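Local coordinates for aminotransferase class I and II (Streptococcus suis 89/1591, PDB 3OP7), which probably catalyses pyridoxal-phosphate-dependent transfer of amino groups, as a dimeric member of the class I and II aminotransferases, at residues 5-8 with 9-12; 112-116 with 117-121. All coordinates share one frame; numbering follows the deposited sequence.

How the contacts relate
Contact 1 (5-8 with 9-12) starts the helix 8-16 near the N-terminus, and contact 2 (112-116 with 117-121) starts the helix 117-124 after a strand of the large mixed sheet. The first is partly buried, with R6 exposed; the second is buried and lies nearer the centre of the chain. They meet through Q116, whose OE1 takes the amide N of G8 at 2.8 Å and whose NE2 gives a probable bond to R6 O at 3.1 Å, while P5 packs on D120. Contact 1 relies on backbone bonds at a helix start, its acidic side chains satisfied from outside; contact 2 on an edge-to-face tyrosine pair and a side-chain amide. Both touch the second subunit.

Contact 1: 5-8 with 9-12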
ATOM      1  N   PRO A   5       4.313 -17.429   1.105  1.00 31.67           N
ATOM      2  CA  PRO A   5       4.942 -17.878  -0.144  1.00 31.93           C
ATOM      3  C   PRO A   5       5.128 -16.721  -1.113  1.00 30.02           C
ATOM      4  O   PRO A   5       4.362 -15.743  -1.087  1.00 29.04           O
ATOM      5  CB  PRO A   5       3.912 -18.907  -0.732  1.00 32.73           C
ATOM      6  CG  PRO A   5       2.965 -19.241   0.393  1.00 33.68           C
ATOM      7  CD  PRO A   5       2.955 -17.964   1.263  1.00 31.12           C
ATOM      8  N   ARG A   6       6.130 -16.800  -1.974  1.00 30.06           N
ATOM      9  CA  ARG A   6       6.194 -15.810  -3.077  1.00 30.50           C
ATOM     10  C   ARG A   6       4.843 -15.778  -3.797  1.00 28.90           C
ATOM     11  O   ARG A   6       4.159 -16.791  -3.844  1.00 28.42           O
ATOM     12  CB  ARG A   6       7.264 -16.222  -4.077  1.00 32.84           C
ATOM     13  CG  ARG A   6       8.718 -16.005  -3.598  1.00 36.77           C
ATOM     14  CD  ARG A   6       9.697 -16.700  -4.564  1.00 42.43           C
ATOM     15  NE  ARG A   6       9.329 -18.125  -4.733  1.00 46.78           N
ATOM     16  CZ  ARG A   6       9.576 -18.873  -5.812  1.00 51.89           C
ATOM     17  NH1 ARG A   6      10.226 -18.377  -6.876  1.00 53.03           N
ATOM     18  NH2 ARG A   6       9.184 -20.150  -5.816  1.00 50.59           N
ATOM     19  N   PHE A   7       4.502 -14.632  -4.367  1.00 26.78           N
ATOM     20  CA  PHE A   7       3.255 -14.412  -5.082  1.00 26.48           C
ATOM     21  C   PHE A   7       3.481 -14.964  -6.505  1.00 27.41           C
ATOM     22  O   PHE A   7       4.313 -14.460  -7.244  1.00 26.60           O
ATOM     23  CB  PHE A   7       2.914 -12.907  -5.041  1.00 25.65           C
ATOM     24  CG  PHE A   7       1.448 -12.592  -5.233  1.00 24.74           C
ATOM     25  CD1 PHE A   7       0.831 -12.815  -6.479  1.00 27.54           C
ATOM     26  CD2 PHE A   7       0.695 -12.025  -4.203  1.00 24.50           C
ATOM     27  CE1 PHE A   7      -0.498 -12.503  -6.680  1.00 25.09           C
ATOM     28  CE2 PHE A   7      -0.631 -11.711  -4.371  1.00 24.36           C
ATOM     29  CZ  PHE A   7      -1.244 -11.927  -5.636  1.00 25.04           C
ATOM     30  N   GLY A   8       2.785 -16.058  -6.840  1.00 27.48           N
ATOM     31  CA  GLY A   8       3.134 -16.857  -7.986  1.00 28.94           C
ATOM     32  C   GLY A   8       3.017 -16.167  -9.324  1.00 29.13           C
ATOM     33  O   GLY A   8       3.929 -16.268 -10.144  1.00 30.42           O
ATOM     34  N   VAL A   9       1.894 -15.511  -9.572  1.00 28.43           N
ATOM     35  CA  VAL A   9       1.733 -14.770 -10.847  1.00 28.27           C
ATOM     36  C   VAL A   9       2.802 -13.684 -10.950  1.00 28.87           C
ATOM     37  O   VAL A   9       3.434 -13.508 -11.982  1.00 28.17           O
ATOM     38  CB  VAL A   9       0.352 -14.188 -10.940  1.00 27.51           C
ATOM     39  CG1 VAL A   9       0.272 -13.190 -12.126  1.00 28.43           C
ATOM     40  CG2 VAL A   9      -0.686 -15.337 -11.009  1.00 29.48           C
ATOM     41  N   GLU A  10       3.040 -12.987  -9.838  1.00 27.51           N
ATOM     42  CA  GLU A  10       4.064 -11.930  -9.782  1.00 28.40           C
ATOM     43  C   GLU A  10       5.485 -12.394 -10.171  1.00 28.91           C
ATOM     44  O   GLU A  10       6.195 -11.760 -10.978  1.00 29.38           O
ATOM     45  CB  GLU A  10       4.086 -11.287  -8.355  1.00 27.31           C
ATOM     46  CG  GLU A  10       5.036 -10.130  -8.239  1.00 27.55           C
ATOM     47  CD  GLU A  10       5.005  -9.459  -6.825  1.00 24.60           C
ATOM     48  OE1 GLU A  10       4.322  -9.978  -5.945  1.00 23.75           O
ATOM     49  OE2 GLU A  10       5.692  -8.424  -6.665  1.00 25.95           O
ATOM     50  N   GLU A  11       5.914 -13.521  -9.608  1.00 29.29           N
ATOM     51  CA  GLU A  11       7.239 -14.036  -9.866  1.00 30.61           C
ATOM     52  C   GLU A  11       7.351 -14.363 -11.378  1.00 31.35           C
ATOM     53  O   GLU A  11       8.348 -14.050 -12.028  1.00 31.75           O
ATOM     54  CB  GLU A  11       7.476 -15.293  -9.010  1.00 32.40           C
ATOM     55  CG  GLU A  11       8.941 -15.812  -9.028  1.00 37.58           C
ATOM     56  CD  GLU A  11       9.267 -16.729 -10.221  1.00 46.32           C
ATOM     57  OE1 GLU A  11       8.327 -17.346 -10.786  1.00 47.91           O
ATOM     58  OE2 GLU A  11      10.472 -16.822 -10.613  1.00 47.78           O
ATOM     59  N   TRP A  12       6.313 -14.992 -11.918  1.00 30.39           N
ATOM     60  CA  TRP A  12       6.295 -15.319 -13.361  1.00 31.07           C
ATOM     61  C   TRP A  12       6.428 -14.048 -14.205  1.00 31.05           C
ATOM     62  O   TRP A  12       7.295 -13.994 -15.071  1.00 32.25           O
ATOM     63  CB  TRP A  12       5.000 -16.034 -13.717  1.00 31.05           C
ATOM     64  CG  TRP A  12       4.798 -16.208 -15.182  1.00 31.59           C
ATOM     65  CD1 TRP A  12       4.000 -15.451 -15.990  1.00 32.47           C
ATOM     66  CD2 TRP A  12       5.347 -17.240 -15.994  1.00 33.47           C
ATOM     67  NE1 TRP A  12       4.058 -15.940 -17.291  1.00 34.85           N
ATOM     68  CE2 TRP A  12       4.885 -17.032 -17.312  1.00 34.54           C
ATOM     69  CE3 TRP A  12       6.241 -18.284 -15.749  1.00 34.11           C
ATOM     70  CZ2 TRP A  12       5.263 -17.869 -18.378  1.00 36.78           C
ATOM     71  CZ3 TRP A  12       6.602 -19.124 -16.791  1.00 36.57           C
ATOM     72  CH2 TRP A  12       6.127 -18.894 -18.097  1.00 37.62           C
TER
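The backbone turns from an extended run into a helix at F7, and the amide N of E11 reaches F7 O at 3.0 Å. One residue on, W12 N gives its hydrogen to G8 O at 3.2 Å, so the helical i to i+4 pattern is set from the first turn. The side chains of F7 and E10 cross at about a right angle: E10 OE1 comes to 3.4 Å from F7 CB, its carboxylate turned 67° from the ring. E10 stretches out to get there, CG anti to the backbone N (chi1 -176°), and OE1 is held by the backbone N of D249 of the second subunit. F7 occupies the N-cap position of helix 8-16, and its ring meets Y250 of the second subunit edge-to-face, which places this helix start at the dimer interface. On another side of the turn R6 and E11 run alongside each other. R6 NH1 rests 3.6 Å from E11 CG but stays 4.1 Å from E11 OE2, a charge attraction beyond salt-bridge range; E11 OE1 is instead paired with R339. The W12 indole packs on helix 319-330, its NE1 bonded to L334 O.

Contact 2: 112-116 with 117-121; sequences YPTYQ and QLYDI
Y112 drives the edge of its ring into one face of Y119, a T-shaped pair with centroids 5.0 Å apart and planes at 74°. The touching edge is CD1 and CE1, the latter 3.6 Å from Y119 CZ. Over the opposite face of Y119, near the ring centre, lies Q116 O, and T114 CG2 reaches the rim in the ring plane, 3.7 Å from Y119 CD2. Y119 can fill this slot because its CG sits between the backbone N and the carbonyl carbon (chi1 54°), which folds the ring back over the start of its own helix. This is the tightly packed part. Q116 O also takes the amide N of D120 at 3.1 Å and a weak bond from Y119 N, while L118 N closes on Y115 O. On another buried side of the turn, Q117 OE1 lies at the edge of the Y115 ring, the amide turned 86° from it; OE1 is bonded to N94 ND2, and NE2 to Y250 O of the second subunit.

The looser, hydrated part lies at the phenol end of Y119, where a water donates to T114 O and bonds to Y119 OH at 2.9 Å. Q116, partly exposed, passes its CB and CG by this hydroxyl; the amide beyond lies almost parallel to the Y119 ring. Its NE2 gives a hydrogen, at 2.8 Å, to the anti lone pair of D120 OD2, which lies somewhat out of the plane of the Q116 amide.

In this strand-loop-helix connection, part of a fold consistent with the PLP-dependent aminotransferases, the chain leaves strand 107-112 through a cis peptide before P113 and enters helix 117-124 with L118 against strand 157-161, I121 on helix 89-101 and Y112 on strand 128-135.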
ATOM      1  N   TYR A 112     -10.806 -21.401  -4.014  1.00 27.11           N
ATOM      2  CA  TYR A 112      -9.495 -21.891  -4.428  1.00 27.97           C
ATOM      3  C   TYR A 112      -9.585 -22.681  -5.719  1.00 29.04           C
ATOM      4  O   TYR A 112     -10.490 -23.536  -5.878  1.00 31.62           O
ATOM      5  CB  TYR A 112      -8.850 -22.766  -3.339  1.00 27.72           C
ATOM      6  CG  TYR A 112      -7.412 -23.064  -3.639  1.00 29.99           C
ATOM      7  CD1 TYR A 112      -6.426 -22.130  -3.317  1.00 29.53           C
ATOM      8  CD2 TYR A 112      -7.021 -24.235  -4.284  1.00 33.45           C
ATOM      9  CE1 TYR A 112      -5.101 -22.337  -3.602  1.00 34.94           C
ATOM     10  CE2 TYR A 112      -5.661 -24.469  -4.557  1.00 36.38           C
ATOM     11  CZ  TYR A 112      -4.719 -23.502  -4.228  1.00 37.28           C
ATOM     12  OH  TYR A 112      -3.362 -23.666  -4.481  1.00 43.30           O
ATOM     13  N   PRO A 113      -8.683 -22.388  -6.674  1.00 30.29           N
ATOM     14  CA  PRO A 113      -7.779 -21.267  -6.768  1.00 29.83           C
ATOM     15  C   PRO A 113      -8.533 -19.979  -6.870  1.00 28.29           C
ATOM     16  O   PRO A 113      -9.683 -19.944  -7.269  1.00 27.19           O
ATOM     17  CB  PRO A 113      -7.070 -21.463  -8.134  1.00 31.23           C
ATOM     18  CG  PRO A 113      -7.503 -22.608  -8.661  1.00 33.88           C
ATOM     19  CD  PRO A 113      -8.483 -23.316  -7.791  1.00 32.12           C
ATOM     20  N   THR A 114      -7.887 -18.913  -6.446  1.00 26.48           N
ATOM     21  CA  THR A 114      -8.451 -17.603  -6.543  1.00 26.70           C
ATOM     22  C   THR A 114      -7.286 -16.621  -6.453  1.00 25.26           C
ATOM     23  O   THR A 114      -6.133 -17.025  -6.458  1.00 26.79           O
ATOM     24  CB  THR A 114      -9.447 -17.310  -5.375  1.00 25.27           C
ATOM     25  OG1 THR A 114     -10.098 -16.082  -5.649  1.00 25.15           O
ATOM     26  CG2 THR A 114      -8.746 -17.220  -3.983  1.00 23.90           C
ATOM     27  N   TYR A 115      -7.566 -15.339  -6.334  1.00 25.94           N
ATOM     28  CA  TYR A 115      -6.482 -14.345  -6.147  1.00 24.13           C
ATOM     29  C   TYR A 115      -5.653 -14.619  -4.886  1.00 24.64           C
ATOM     30  O   TYR A 115      -6.203 -14.802  -3.793  1.00 24.07           O
ATOM     31  CB  TYR A 115      -7.086 -12.944  -6.117  1.00 23.97           C
ATOM     32  CG  TYR A 115      -6.073 -11.873  -6.464  1.00 23.29           C
ATOM     33  CD1 TYR A 115      -5.532 -11.815  -7.723  1.00 24.45           C
ATOM     34  CD2 TYR A 115      -5.680 -10.924  -5.546  1.00 22.77           C
ATOM     35  CE1 TYR A 115      -4.613 -10.857  -8.072  1.00 26.76           C
ATOM     36  CE2 TYR A 115      -4.810  -9.951  -5.892  1.00 22.11           C
ATOM     37  CZ  TYR A 115      -4.239  -9.923  -7.153  1.00 25.73           C
ATOM     38  OH  TYR A 115      -3.302  -8.948  -7.533  1.00 24.10           O
ATOM     39  N   GLN A 116      -4.331 -14.711  -5.022  1.00 23.43           N
ATOM     40  CA  GLN A 116      -3.505 -15.317  -3.960  1.00 24.05           C
ATOM     41  C   GLN A 116      -3.565 -14.612  -2.604  1.00 24.35           C
ATOM     42  O   GLN A 116      -3.380 -15.233  -1.575  1.00 25.06           O
ATOM     43  CB  GLN A 116      -2.040 -15.478  -4.438  1.00 24.89           C
ATOM     44  CG  GLN A 116      -1.126 -16.205  -3.461  1.00 28.34           C
ATOM     45  CD  GLN A 116       0.260 -16.481  -4.016  1.00 28.71           C
ATOM     46  OE1 GLN A 116       0.510 -16.283  -5.213  1.00 29.99           O
ATOM     47  NE2 GLN A 116       1.162 -16.964  -3.160  1.00 28.67           N
ATOM     48  N   GLN A 117      -3.847 -13.313  -2.601  1.00 24.32           N
ATOM     49  CA  GLN A 117      -3.993 -12.587  -1.338  1.00 23.48           C
ATOM     50  C   GLN A 117      -4.987 -13.283  -0.393  1.00 23.83           C
ATOM     51  O   GLN A 117      -4.799 -13.284   0.829  1.00 24.92           O
ATOM     52  CB  GLN A 117      -4.529 -11.190  -1.590  1.00 23.14           C
ATOM     53  CG  GLN A 117      -3.496 -10.159  -2.106  1.00 22.04           C
ATOM     54  CD  GLN A 117      -4.094  -8.782  -2.119  1.00 23.38           C
ATOM     55  OE1 GLN A 117      -5.059  -8.536  -2.828  1.00 22.34           O
ATOM     56  NE2 GLN A 117      -3.504  -7.857  -1.327  1.00 19.38           N
ATOM     57  N   LEU A 118      -6.053 -13.795  -0.990  1.00 24.65           N
ATOM     58  CA  LEU A 118      -7.230 -14.173  -0.239  1.00 24.73           C
ATOM     59  C   LEU A 118      -7.020 -15.395   0.658  1.00 25.64           C
ATOM     60  O   LEU A 118      -7.724 -15.520   1.681  1.00 24.92           O
ATOM     61  CB  LEU A 118      -8.452 -14.380  -1.147  1.00 24.85           C
ATOM     62  CG  LEU A 118      -8.909 -13.145  -1.923  1.00 23.46           C
ATOM     63  CD1 LEU A 118     -10.049 -13.602  -2.861  1.00 27.48           C
ATOM     64  CD2 LEU A 118      -9.279 -11.909  -0.997  1.00 24.64           C
ATOM     65  N   TYR A 119      -6.057 -16.245   0.322  1.00 26.12           N
ATOM     66  CA  TYR A 119      -5.716 -17.405   1.152  1.00 26.64           C
ATOM     67  C   TYR A 119      -4.342 -17.315   1.813  1.00 26.43           C
ATOM     68  O   TYR A 119      -4.211 -17.745   2.949  1.00 26.46           O
ATOM     69  CB  TYR A 119      -5.901 -18.720   0.392  1.00 27.08           C
ATOM     70  CG  TYR A 119      -5.193 -18.828  -0.931  1.00 25.06           C
ATOM     71  CD1 TYR A 119      -3.871 -19.238  -0.991  1.00 29.05           C
ATOM     72  CD2 TYR A 119      -5.826 -18.487  -2.116  1.00 25.19           C
ATOM     73  CE1 TYR A 119      -3.230 -19.342  -2.197  1.00 29.14           C
ATOM     74  CE2 TYR A 119      -5.190 -18.543  -3.301  1.00 27.65           C
ATOM     75  CZ  TYR A 119      -3.871 -18.967  -3.342  1.00 29.47           C
ATOM     76  OH  TYR A 119      -3.211 -19.033  -4.546  1.00 31.28           O
ATOM     77  N   ASP A 120      -3.348 -16.719   1.155  1.00 26.31           N
ATOM     78  CA  ASP A 120      -2.018 -16.651   1.747  1.00 26.88           C
ATOM     79  C   ASP A 120      -1.849 -15.565   2.788  1.00 26.56           C
ATOM     80  O   ASP A 120      -1.090 -15.755   3.737  1.00 28.04           O
ATOM     81  CB  ASP A 120      -0.930 -16.645   0.674  1.00 28.43           C
ATOM     82  CG  ASP A 120      -0.570 -18.063   0.201  1.00 30.17           C
ATOM     83  OD1 ASP A 120      -0.822 -19.059   0.970  1.00 29.87           O
ATOM     84  OD2 ASP A 120      -0.036 -18.187  -0.943  1.00 30.48           O
ATOM     85  N   ILE A 121      -2.558 -14.448   2.668  1.00 24.25           N
ATOM     86  CA  ILE A 121      -2.474 -13.474   3.746  1.00 25.36           C
ATOM     87  C   ILE A 121      -3.006 -14.080   5.046  1.00 24.31           C
ATOM     88  O   ILE A 121      -2.309 -14.024   6.073  1.00 25.18           O
ATOM     89  CB  ILE A 121      -3.069 -12.071   3.388  1.00 23.57           C
ATOM     90  CG1 ILE A 121      -2.227 -11.420   2.279  1.00 26.53           C
ATOM     91  CG2 ILE A 121      -3.100 -11.179   4.629  1.00 23.21           C
ATOM     92  CD1 ILE A 121      -2.806 -10.126   1.709  1.00 25.52           C
TER
HETATM   93  O   HOH W   1      -4.336 -18.988  -7.207  1.00 45.07           O